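Local coordinates for protein uncharacterized tRNA/rRNA methyltransferase HI0380 (Haemophilus influenzae, PDB 3ILK) that probably binds RNA and transfers a methyl group to it from S-adenosyl-L-methionine, as a member of the TrmH family of SPOUT methyltransferases, at residues Asn7-Leu12 against Gln35-Ser40; Glu191-Ser196 against Ser231-Arg236; Tyr185-Thr190 against Gly204-Leu209. All coordinates share one frame; numbering follows the deposited sequence.

How the interactions relate
Interaction 1 belongs to the parallel sheet of the SPOUT methyltransferase domain, whereas interactions 2 and 3 lie in the C-terminal helices, on the opposite side of the chain's centre. Their centres are about 67 and 62 Å from that of interaction 1, and nothing joins them directly to it. Interaction 1 is also the one near the probable cofactor site: the side chain of Leu12 is about 8 Å from that of Gly114 and about 9 Å from that of Thr81, which probably bind S-adenosyl-L-methionine, as in relatives. Interactions 2 and 3, centres about 12 Å apart, share helix 180-197. Tyr189 OH links them, 2.7 Å from Glu234 OE1, and Glu191 packs on Met206. Both also touch the second subunit.

Interaction 1: Asn7-Leu12 against Gln35-Ser40; sequences NIRIVL and QLCLVS
Ile10 pairs with Leu36, Val11 with Cys37 and Leu12 with Leu38 where strand 8-13 runs parallel to strand 35-39, the two strands of a right-handed beta-alpha-beta crossover through helix 18-31 in the SPOUT methyltransferase domain. Four backbone hydrogen bonds join them: Ile10 N to Gln35 O, Cys37 N to Ile10 O, Leu12 N to Cys37 O and Val39 N to Leu12 O.

On the face covered by helix 18-31, Leu12 and Leu38 share a conformation, CG beside the backbone N (chi1 -46° and -45°), and lie side by side with Leu12 CD1 3.8 Å from Leu38 CD2. Leu36 has CG swung beside its own carbonyl carbon (chi1 177°); it therefore crosses Leu12 at about a right angle, and its CD1 comes 3.8 Å from Leu12 CG.

The other face carries Arg9, Val11, Cys37 and Val39, with Ala71 against the last three. Val11 CG1 meets Val39 CG2 at 3.6 Å. The stem of Arg9 runs extended over Cys37, CD 3.7 Å from Cys37 CB, before bending at chi3. Its NH1 is held by the carbonyls of Asp73 and Ala71. Water also bridges the strands. One molecule takes the Gln35 N-H and donates to Ile8 O; another, in the guanidinium plane, accepts from Arg9 NE at 2.9 Å and donates a weak bond to Gln35 OE1.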
loop_
_atom_site.group_PDB
_atom_site.type_symbol
_atom_site.label_atom_id
_atom_site.label_comp_id
_atom_site.label_asym_id
_atom_site.label_seq_id
_atom_site.Cartn_x
_atom_site.Cartn_y
_atom_site.Cartn_z
ATOM N N ASN A 7 19.404 -7.718 -14.050
ATOM C CA ASN A 7 19.257 -7.491 -15.492
ATOM C C ASN A 7 18.582 -6.146 -15.879
ATOM O O ASN A 7 18.159 -5.989 -17.045
ATOM C CB ASN A 7 18.563 -8.674 -16.226
ATOM C CG ASN A 7 17.037 -8.792 -15.925
ATOM O OD1 ASN A 7 16.298 -9.560 -16.590
ATOM N ND2 ASN A 7 16.572 -8.051 -14.923
ATOM N N ILE A 8 18.472 -5.193 -14.933
ATOM C CA ILE A 8 17.854 -3.875 -15.237
ATOM C C ILE A 8 18.889 -2.759 -15.054
ATOM O O ILE A 8 19.378 -2.544 -13.966
ATOM C CB ILE A 8 16.655 -3.534 -14.307
ATOM C CG1 ILE A 8 15.523 -4.599 -14.409
ATOM C CG2 ILE A 8 16.170 -2.092 -14.556
ATOM C CD1 ILE A 8 14.557 -4.629 -13.121
ATOM N N ARG A 9 19.219 -2.085 -16.137
ATOM C CA ARG A 9 20.147 -0.961 -16.079
ATOM C C ARG A 9 19.348 0.318 -15.955
ATOM O O ARG A 9 18.514 0.617 -16.820
ATOM C CB ARG A 9 21.027 -0.935 -17.349
ATOM C CG ARG A 9 22.094 0.217 -17.376
ATOM C CD ARG A 9 22.950 0.182 -18.635
ATOM N NE ARG A 9 23.560 -1.141 -18.860
ATOM C CZ ARG A 9 24.011 -1.609 -20.025
ATOM N NH1 ARG A 9 23.967 -0.890 -21.157
ATOM N NH2 ARG A 9 24.495 -2.847 -20.059
ATOM N N ILE A 10 19.660 1.110 -14.940
ATOM C CA ILE A 10 19.094 2.434 -14.760
ATOM C C ILE A 10 20.044 3.448 -15.417
ATOM O O ILE A 10 21.208 3.532 -15.053
ATOM C CB ILE A 10 18.898 2.740 -13.239
ATOM C CG1 ILE A 10 17.895 1.761 -12.592
ATOM C CG2 ILE A 10 18.478 4.219 -12.968
ATOM C CD1 ILE A 10 16.467 1.893 -13.090
ATOM N N VAL A 11 19.554 4.192 -16.406
ATOM C CA VAL A 11 20.418 5.158 -17.087
ATOM C C VAL A 11 19.995 6.580 -16.741
ATOM O O VAL A 11 18.853 6.933 -16.897
ATOM C CB VAL A 11 20.358 4.987 -18.632
ATOM C CG1 VAL A 11 21.317 6.041 -19.313
ATOM C CG2 VAL A 11 20.633 3.458 -19.048
ATOM N N LEU A 12 20.927 7.415 -16.305
ATOM C CA LEU A 12 20.629 8.798 -16.035
ATOM C C LEU A 12 21.335 9.734 -17.054
ATOM O O LEU A 12 22.611 9.857 -17.081
ATOM C CB LEU A 12 21.092 9.162 -14.611
ATOM C CG LEU A 12 20.763 8.236 -13.436
ATOM C CD1 LEU A 12 21.283 8.861 -12.080
ATOM C CD2 LEU A 12 19.265 7.908 -13.330
ATOM N N GLN A 35 22.310 -1.709 -11.016
ATOM C CA GLN A 35 23.071 -1.323 -12.209
ATOM C C GLN A 35 22.762 0.070 -12.641
ATOM O O GLN A 35 21.684 0.322 -13.162
ATOM C CB GLN A 35 22.780 -2.210 -13.398
ATOM C CG GLN A 35 22.801 -3.694 -13.102
ATOM C CD GLN A 35 24.103 -4.316 -13.475
ATOM O OE1 GLN A 35 24.186 -5.050 -14.463
ATOM N NE2 GLN A 35 25.154 -4.006 -12.716
ATOM N N LEU A 36 23.737 0.940 -12.472
ATOM C CA LEU A 36 23.601 2.338 -12.751
ATOM C C LEU A 36 24.555 2.761 -13.908
ATOM O O LEU A 36 25.740 2.423 -13.921
ATOM C CB LEU A 36 23.908 3.155 -11.458
ATOM C CG LEU A 36 23.858 4.664 -11.680
ATOM C CD1 LEU A 36 22.414 5.110 -11.990
ATOM C CD2 LEU A 36 24.425 5.435 -10.435
ATOM N N CYS A 37 24.008 3.512 -14.858
ATOM C CA CYS A 37 24.764 4.089 -15.965
ATOM C C CYS A 37 24.459 5.587 -16.099
ATOM O O CYS A 37 23.274 5.993 -16.157
ATOM C CB CYS A 37 24.401 3.328 -17.230
ATOM S SG CYS A 37 25.205 3.862 -18.739
ATOM N N LEU A 38 25.527 6.392 -16.101
ATOM C CA LEU A 38 25.527 7.847 -16.320
ATOM C C LEU A 38 25.968 8.241 -17.752
ATOM O O LEU A 38 26.990 7.728 -18.244
ATOM C CB LEU A 38 26.431 8.517 -15.277
ATOM C CG LEU A 38 26.298 8.039 -13.805
ATOM C CD1 LEU A 38 27.264 8.824 -12.889
ATOM C CD2 LEU A 38 24.818 8.178 -13.312
ATOM N N VAL A 39 25.158 9.081 -18.422
ATOM C CA VAL A 39 25.536 9.689 -19.705
ATOM C C VAL A 39 25.984 11.097 -19.427
ATOM O O VAL A 39 25.212 11.922 -18.901
ATOM C CB VAL A 39 24.418 9.650 -20.731
ATOM C CG1 VAL A 39 24.862 10.185 -22.150
ATOM C CG2 VAL A 39 23.836 8.155 -20.888
ATOM N N SER A 40 27.252 11.384 -19.725
ATOM C CA SER A 40 27.761 12.749 -19.586
ATOM C C SER A 40 27.239 13.438 -18.329
ATOM O O SER A 40 26.588 14.461 -18.443
ATOM C CB SER A 40 27.341 13.629 -20.766
ATOM O OG SER A 40 27.993 13.183 -21.916
HETATM O O HOH W 1 19.807 -3.180 -11.306
HETATM O O HOH W 2 24.249 -2.861 -16.671
HETATM O O HOH W 3 24.330 11.564 -16.163
#

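Interaction 2: Glu191-Ser196 against Ser231-Arg236; sequences ERIYQS and SAVEKR
Helix segments 191-196 and 231-236 run in broadly the same direction, their axes 10.5 Å apart at closest approach and inclined at 38°, with the CA atoms of Ile193 and Glu234 the nearest pair. The CB of Ile193 is directed toward the partner helix, and its branches divide between two neighbours. CG2 reaches Val233 CG1 at 3.8 Å, while CD1 lies against the aliphatic stem of Glu234, 3.7 Å from its CB, the two side chains crossing at about a right angle. The Tyr194 ring reaches past Ile193, and its OH comes only within 4.5 Å of Val233 CG2.

The segments belong to the first and last of three consecutive helices, 180-197, 204-216 and 220-240, that form the C-terminal helical bundle of the chain. Here the bundle also meets the second subunit: Val233 packs on Tyr194 of that subunit, and Tyr194 on Met229 of that subunit.

On the more exposed side of the apolar contact, a salt bridge joins the helices. Arg192 extends through chi2, then turns at chi3, which brings NH2 to 3.0 Å from Glu234 OE2. The carboxylate oxygen lies nearly in the guanidinium plane, at its edge, but the nitrogen stands 41° out of the carboxylate plane. The two groups are thus not coplanar, and a single N-H makes the bond, bent to 152°. The other carboxylate oxygen, Glu234 OE1, is hydrogen-bonded to Tyr189 OH, which also bonds Ser231 OG; a partner at each oxygen probably restricts rotation of the carboxylate.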
loop_
_atom_site.group_PDB
_atom_site.type_symbol
_atom_site.label_atom_id
_atom_site.label_comp_id
_atom_site.label_asym_id
_atom_site.label_seq_id
_atom_site.Cartn_x
_atom_site.Cartn_y
_atom_site.Cartn_z
ATOM N N GLU A 191 -30.187 -24.897 10.106
ATOM C CA GLU A 191 -31.662 -24.859 10.170
ATOM C C GLU A 191 -32.219 -25.391 11.479
ATOM O O GLU A 191 -32.927 -24.673 12.201
ATOM C CB GLU A 191 -32.311 -25.686 9.070
ATOM C CG GLU A 191 -31.760 -25.515 7.676
ATOM C CD GLU A 191 -32.569 -26.280 6.643
ATOM O OE1 GLU A 191 -33.813 -26.385 6.813
ATOM O OE2 GLU A 191 -31.958 -26.775 5.660
ATOM N N ARG A 192 -31.938 -26.669 11.749
ATOM C CA ARG A 192 -32.314 -27.291 13.014
ATOM C C ARG A 192 -31.993 -26.405 14.237
ATOM O O ARG A 192 -32.862 -26.161 15.083
ATOM C CB ARG A 192 -31.664 -28.670 13.176
ATOM C CG ARG A 192 -32.107 -29.335 14.486
ATOM C CD ARG A 192 -31.612 -30.746 14.654
ATOM N NE ARG A 192 -30.352 -30.795 15.390
ATOM C CZ ARG A 192 -29.219 -31.249 14.875
ATOM N NH1 ARG A 192 -29.197 -31.690 13.621
ATOM N NH2 ARG A 192 -28.115 -31.275 15.612
ATOM N N ILE A 193 -30.754 -25.928 14.322
ATOM C CA ILE A 193 -30.319 -25.132 15.485
ATOM C C ILE A 193 -31.101 -23.815 15.604
ATOM O O ILE A 193 -31.587 -23.446 16.681
ATOM C CB ILE A 193 -28.767 -24.909 15.475
ATOM C CG1 ILE A 193 -28.026 -26.202 15.878
ATOM C CG2 ILE A 193 -28.341 -23.696 16.341
ATOM C CD1 ILE A 193 -28.356 -26.736 17.303
ATOM N N TYR A 194 -31.248 -23.125 14.481
ATOM C CA TYR A 194 -31.904 -21.831 14.491
ATOM C C TYR A 194 -33.429 -21.905 14.542
ATOM O O TYR A 194 -34.084 -20.941 14.933
ATOM C CB TYR A 194 -31.330 -20.925 13.398
ATOM C CG TYR A 194 -29.966 -20.419 13.832
ATOM C CD1 TYR A 194 -29.845 -19.223 14.542
ATOM C CD2 TYR A 194 -28.808 -21.158 13.581
ATOM C CE1 TYR A 194 -28.596 -18.766 14.975
ATOM C CE2 TYR A 194 -27.560 -20.712 14.020
ATOM C CZ TYR A 194 -27.461 -19.507 14.707
ATOM O OH TYR A 194 -26.231 -19.072 15.134
ATOM N N GLN A 195 -33.976 -23.066 14.189
ATOM C CA GLN A 195 -35.372 -23.380 14.474
ATOM C C GLN A 195 -35.550 -23.738 15.945
ATOM O O GLN A 195 -36.589 -23.465 16.538
ATOM C CB GLN A 195 -35.852 -24.545 13.614
ATOM C CG GLN A 195 -36.164 -24.157 12.195
ATOM C CD GLN A 195 -37.164 -25.085 11.563
ATOM O OE1 GLN A 195 -36.839 -26.220 11.197
ATOM N NE2 GLN A 195 -38.398 -24.611 11.425
ATOM N N SER A 196 -34.532 -24.372 16.518
ATOM C CA SER A 196 -34.535 -24.753 17.920
ATOM C C SER A 196 -34.563 -23.489 18.767
ATOM O O SER A 196 -35.234 -23.435 19.800
ATOM C CB SER A 196 -33.293 -25.592 18.236
ATOM O OG SER A 196 -33.345 -26.137 19.540
ATOM N N SER A 231 -22.023 -26.264 16.881
ATOM C CA SER A 231 -21.830 -27.182 17.997
ATOM C C SER A 231 -21.694 -26.411 19.290
ATOM O O SER A 231 -22.224 -26.824 20.325
ATOM C CB SER A 231 -20.608 -28.049 17.763
ATOM O OG SER A 231 -20.745 -28.655 16.479
ATOM N N ALA A 232 -20.993 -25.288 19.231
ATOM C CA ALA A 232 -20.875 -24.428 20.402
ATOM C C ALA A 232 -22.269 -23.971 20.895
ATOM O O ALA A 232 -22.600 -24.166 22.060
ATOM C CB ALA A 232 -19.941 -23.282 20.126
ATOM N N VAL A 233 -23.084 -23.414 20.000
ATOM C CA VAL A 233 -24.489 -23.054 20.278
ATOM C C VAL A 233 -25.351 -24.265 20.747
ATOM O O VAL A 233 -26.144 -24.137 21.698
ATOM C CB VAL A 233 -25.154 -22.368 19.026
ATOM C CG1 VAL A 233 -26.611 -21.972 19.307
ATOM C CG2 VAL A 233 -24.360 -21.126 18.625
ATOM N N GLU A 234 -25.174 -25.422 20.095
ATOM C CA GLU A 234 -25.900 -26.632 20.453
ATOM C C GLU A 234 -25.685 -27.070 21.901
ATOM O O GLU A 234 -26.649 -27.358 22.613
ATOM C CB GLU A 234 -25.572 -27.792 19.497
ATOM C CG GLU A 234 -26.475 -29.002 19.724
ATOM C CD GLU A 234 -26.321 -30.115 18.685
ATOM O OE1 GLU A 234 -25.213 -30.331 18.126
ATOM O OE2 GLU A 234 -27.335 -30.793 18.442
ATOM N N LYS A 235 -24.423 -27.130 22.316
ATOM C CA LYS A 235 -24.047 -27.450 23.694
ATOM C C LYS A 235 -24.802 -26.562 24.687
ATOM O O LYS A 235 -25.323 -27.049 25.694
ATOM C CB LYS A 235 -22.531 -27.328 23.897
ATOM C CG LYS A 235 -21.708 -28.339 23.092
ATOM C CD LYS A 235 -20.173 -28.212 23.279
ATOM C CE LYS A 235 -19.553 -27.045 22.486
ATOM N NZ LYS A 235 -19.578 -25.752 23.292
ATOM N N ARG A 236 -24.878 -25.268 24.382
ATOM C CA ARG A 236 -25.611 -24.307 25.216
ATOM C C ARG A 236 -27.126 -24.581 25.287
ATOM O O ARG A 236 -27.702 -24.577 26.377
ATOM C CB ARG A 236 -25.357 -22.873 24.741
ATOM C CG ARG A 236 -24.446 -22.018 25.635
ATOM C CD ARG A 236 -24.712 -22.174 27.114
ATOM N NE ARG A 236 -24.707 -20.876 27.782
ATOM C CZ ARG A 236 -23.622 -20.143 28.010
ATOM N NH1 ARG A 236 -22.418 -20.578 27.638
ATOM N NH2 ARG A 236 -23.748 -18.972 28.621
#

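Interaction 3: Tyr185-Thr190 against Gly204-Leu209; sequences YFFDYT and GVMRKL
Met206, present as selenomethionine, reaches across to Phe187 and Thr190 between two roughly antiparallel helix segments, 185-190 and 204-209, whose axes come no closer than 11.0 Å. Near the start of the second segment, Val205 packs on Ile225 of the second subunit. Met206 makes the largest share of the contact. Its chain leaves with CG beside the backbone N and folds at both chi2 (-43°) and chi3 (-59°), a compact hook that turns the terminal methyl onto the opposite helix. CE rests 3.5 Å from Phe187 O and 3.9 Å from Phe187 CB, meeting the ring obliquely, while SE lies 4.1 Å from Thr190 CG2.

Both helices belong to the C-terminal helical bundle, in which 180-197 and 204-216 form an antiparallel hairpin and helix 220-240 packs on Phe186 and Thr190. The next residue to face helix 180-197 is Leu209, one turn after Met206. Its CD1 approaches Thr190 CG2 at 4.2 Å, so this one methyl touches both Met206 and Leu209. Leu209 also packs on Met229 of the second subunit.

An internal bond probably holds the Thr190 rotamer that turns CG2 to the other helix: with OG1 beside the backbone N (chi1 -59°), the hydroxyl donates to Phe186 O at 2.8 Å. That carbonyl also accepts from Thr190 N, the two donors arriving from opposite faces of its plane, and OG1 sits 3.4 Å above the Phe186 ring, toward its rim.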
loop_
_atom_site.group_PDB
_atom_site.type_symbol
_atom_site.label_atom_id
_atom_site.label_comp_id
_atom_site.label_asym_id
_atom_site.label_seq_id
_atom_site.Cartn_x
_atom_site.Cartn_y
_atom_site.Cartn_z
ATOM N N TYR A 185 -24.985 -30.930 4.845
ATOM C CA TYR A 185 -25.146 -31.288 6.241
ATOM C C TYR A 185 -25.169 -30.010 7.067
ATOM O O TYR A 185 -25.984 -29.870 7.984
ATOM C CB TYR A 185 -24.005 -32.182 6.726
ATOM C CG TYR A 185 -24.175 -32.591 8.171
ATOM C CD1 TYR A 185 -24.672 -33.857 8.473
ATOM C CD2 TYR A 185 -23.860 -31.697 9.252
ATOM C CE1 TYR A 185 -24.861 -34.265 9.755
ATOM C CE2 TYR A 185 -24.051 -32.100 10.560
ATOM C CZ TYR A 185 -24.556 -33.404 10.792
ATOM O OH TYR A 185 -24.760 -33.915 12.043
ATOM N N PHE A 186 -24.274 -29.086 6.721
ATOM C CA PHE A 186 -24.111 -27.772 7.437
ATOM C C PHE A 186 -25.377 -26.922 7.364
ATOM O O PHE A 186 -25.657 -26.117 8.266
ATOM C CB PHE A 186 -22.975 -26.964 6.786
ATOM C CG PHE A 186 -22.900 -25.479 7.244
ATOM C CD1 PHE A 186 -22.729 -25.172 8.558
ATOM C CD2 PHE A 186 -23.013 -24.426 6.323
ATOM C CE1 PHE A 186 -22.642 -23.828 8.983
ATOM C CE2 PHE A 186 -22.967 -23.111 6.727
ATOM C CZ PHE A 186 -22.757 -22.802 8.049
ATOM N N PHE A 187 -26.120 -27.041 6.263
ATOM C CA PHE A 187 -27.328 -26.231 6.109
ATOM C C PHE A 187 -28.433 -26.809 6.978
ATOM O O PHE A 187 -29.029 -26.079 7.748
ATOM C CB PHE A 187 -27.774 -26.087 4.644
ATOM C CG PHE A 187 -26.798 -25.344 3.772
ATOM C CD1 PHE A 187 -26.291 -24.091 4.164
ATOM C CD2 PHE A 187 -26.422 -25.869 2.541
ATOM C CE1 PHE A 187 -25.396 -23.398 3.347
ATOM C CE2 PHE A 187 -25.531 -25.198 1.720
ATOM C CZ PHE A 187 -25.007 -23.970 2.122
ATOM N N ASP A 188 -28.679 -28.120 6.893
ATOM C CA ASP A 188 -29.628 -28.767 7.812
ATOM C C ASP A 188 -29.313 -28.523 9.291
ATOM O O ASP A 188 -30.221 -28.321 10.093
ATOM C CB ASP A 188 -29.740 -30.262 7.496
ATOM C CG ASP A 188 -30.153 -30.494 6.069
ATOM O OD1 ASP A 188 -30.387 -31.667 5.630
ATOM O OD2 ASP A 188 -30.273 -29.454 5.379
ATOM N N TYR A 189 -28.028 -28.499 9.628
ATOM C CA TYR A 189 -27.568 -28.246 10.985
ATOM C C TYR A 189 -27.870 -26.789 11.424
ATOM O O TYR A 189 -28.427 -26.584 12.492
ATOM C CB TYR A 189 -26.072 -28.599 11.095
ATOM C CG TYR A 189 -25.458 -28.667 12.509
ATOM C CD1 TYR A 189 -26.254 -28.752 13.662
ATOM C CD2 TYR A 189 -24.067 -28.721 12.666
ATOM C CE1 TYR A 189 -25.689 -28.880 14.915
ATOM C CE2 TYR A 189 -23.466 -28.807 13.938
ATOM C CZ TYR A 189 -24.287 -28.892 15.056
ATOM O OH TYR A 189 -23.722 -29.001 16.311
ATOM N N THR A 190 -27.481 -25.797 10.612
ATOM C CA THR A 190 -27.883 -24.394 10.803
ATOM C C THR A 190 -29.415 -24.274 11.001
ATOM O O THR A 190 -29.876 -23.638 11.960
ATOM C CB THR A 190 -27.442 -23.522 9.599
ATOM O OG1 THR A 190 -26.015 -23.582 9.439
ATOM C CG2 THR A 190 -27.890 -22.063 9.762
ATOM N N GLY A 204 -37.271 -18.587 3.704
ATOM C CA GLY A 204 -36.450 -17.530 3.114
ATOM C C GLY A 204 -35.091 -17.338 3.774
ATOM O O GLY A 204 -34.110 -17.019 3.103
ATOM N N VAL A 205 -35.020 -17.522 5.089
ATOM C CA VAL A 205 -33.729 -17.376 5.788
ATOM C C VAL A 205 -32.706 -18.392 5.232
ATOM O O VAL A 205 -31.616 -18.010 4.809
ATOM C CB VAL A 205 -33.869 -17.376 7.351
ATOM C CG1 VAL A 205 -34.746 -18.507 7.835
ATOM C CG2 VAL A 205 -32.518 -17.450 8.021
HETATM N N MSE A 206 -33.088 -19.665 5.167
HETATM C CA MSE A 206 -32.188 -20.700 4.630
HETATM C C MSE A 206 -31.789 -20.483 3.178
HETATM O O MSE A 206 -30.639 -20.733 2.811
HETATM C CB MSE A 206 -32.754 -22.104 4.822
HETATM C CG MSE A 206 -32.725 -22.578 6.256
HETATM SE SE MSE A 206 -31.048 -22.164 7.202
HETATM C CE MSE A 206 -29.738 -23.103 6.082
ATOM N N ARG A 207 -32.742 -19.990 2.382
ATOM C CA ARG A 207 -32.546 -19.740 0.952
ATOM C C ARG A 207 -31.497 -18.652 0.750
ATOM O O ARG A 207 -30.609 -18.774 -0.109
ATOM C CB ARG A 207 -33.872 -19.334 0.284
ATOM C CG ARG A 207 -33.787 -19.219 -1.234
ATOM C CD ARG A 207 -34.929 -18.424 -1.860
ATOM N NE ARG A 207 -34.982 -17.051 -1.371
ATOM C CZ ARG A 207 -36.004 -16.528 -0.698
ATOM N NH1 ARG A 207 -37.089 -17.254 -0.446
ATOM N NH2 ARG A 207 -35.945 -15.270 -0.285
ATOM N N LYS A 208 -31.605 -17.594 1.553
ATOM C CA LYS A 208 -30.670 -16.483 1.475
ATOM C C LYS A 208 -29.310 -16.902 2.002
ATOM O O LYS A 208 -28.286 -16.435 1.506
ATOM C CB LYS A 208 -31.180 -15.250 2.231
ATOM C CG LYS A 208 -32.354 -14.544 1.557
ATOM C CD LYS A 208 -32.304 -13.042 1.806
ATOM C CE LYS A 208 -33.686 -12.424 1.843
ATOM N NZ LYS A 208 -33.674 -11.253 2.772
ATOM N N LEU A 209 -29.309 -17.789 2.998
ATOM C CA LEU A 209 -28.060 -18.304 3.558
ATOM C C LEU A 209 -27.298 -19.181 2.579
ATOM O O LEU A 209 -26.073 -19.047 2.453
ATOM C CB LEU A 209 -28.284 -19.035 4.886
ATOM C CG LEU A 209 -28.546 -18.107 6.079
ATOM C CD1 LEU A 209 -29.098 -18.930 7.221
ATOM C CD2 LEU A 209 -27.308 -17.315 6.528
#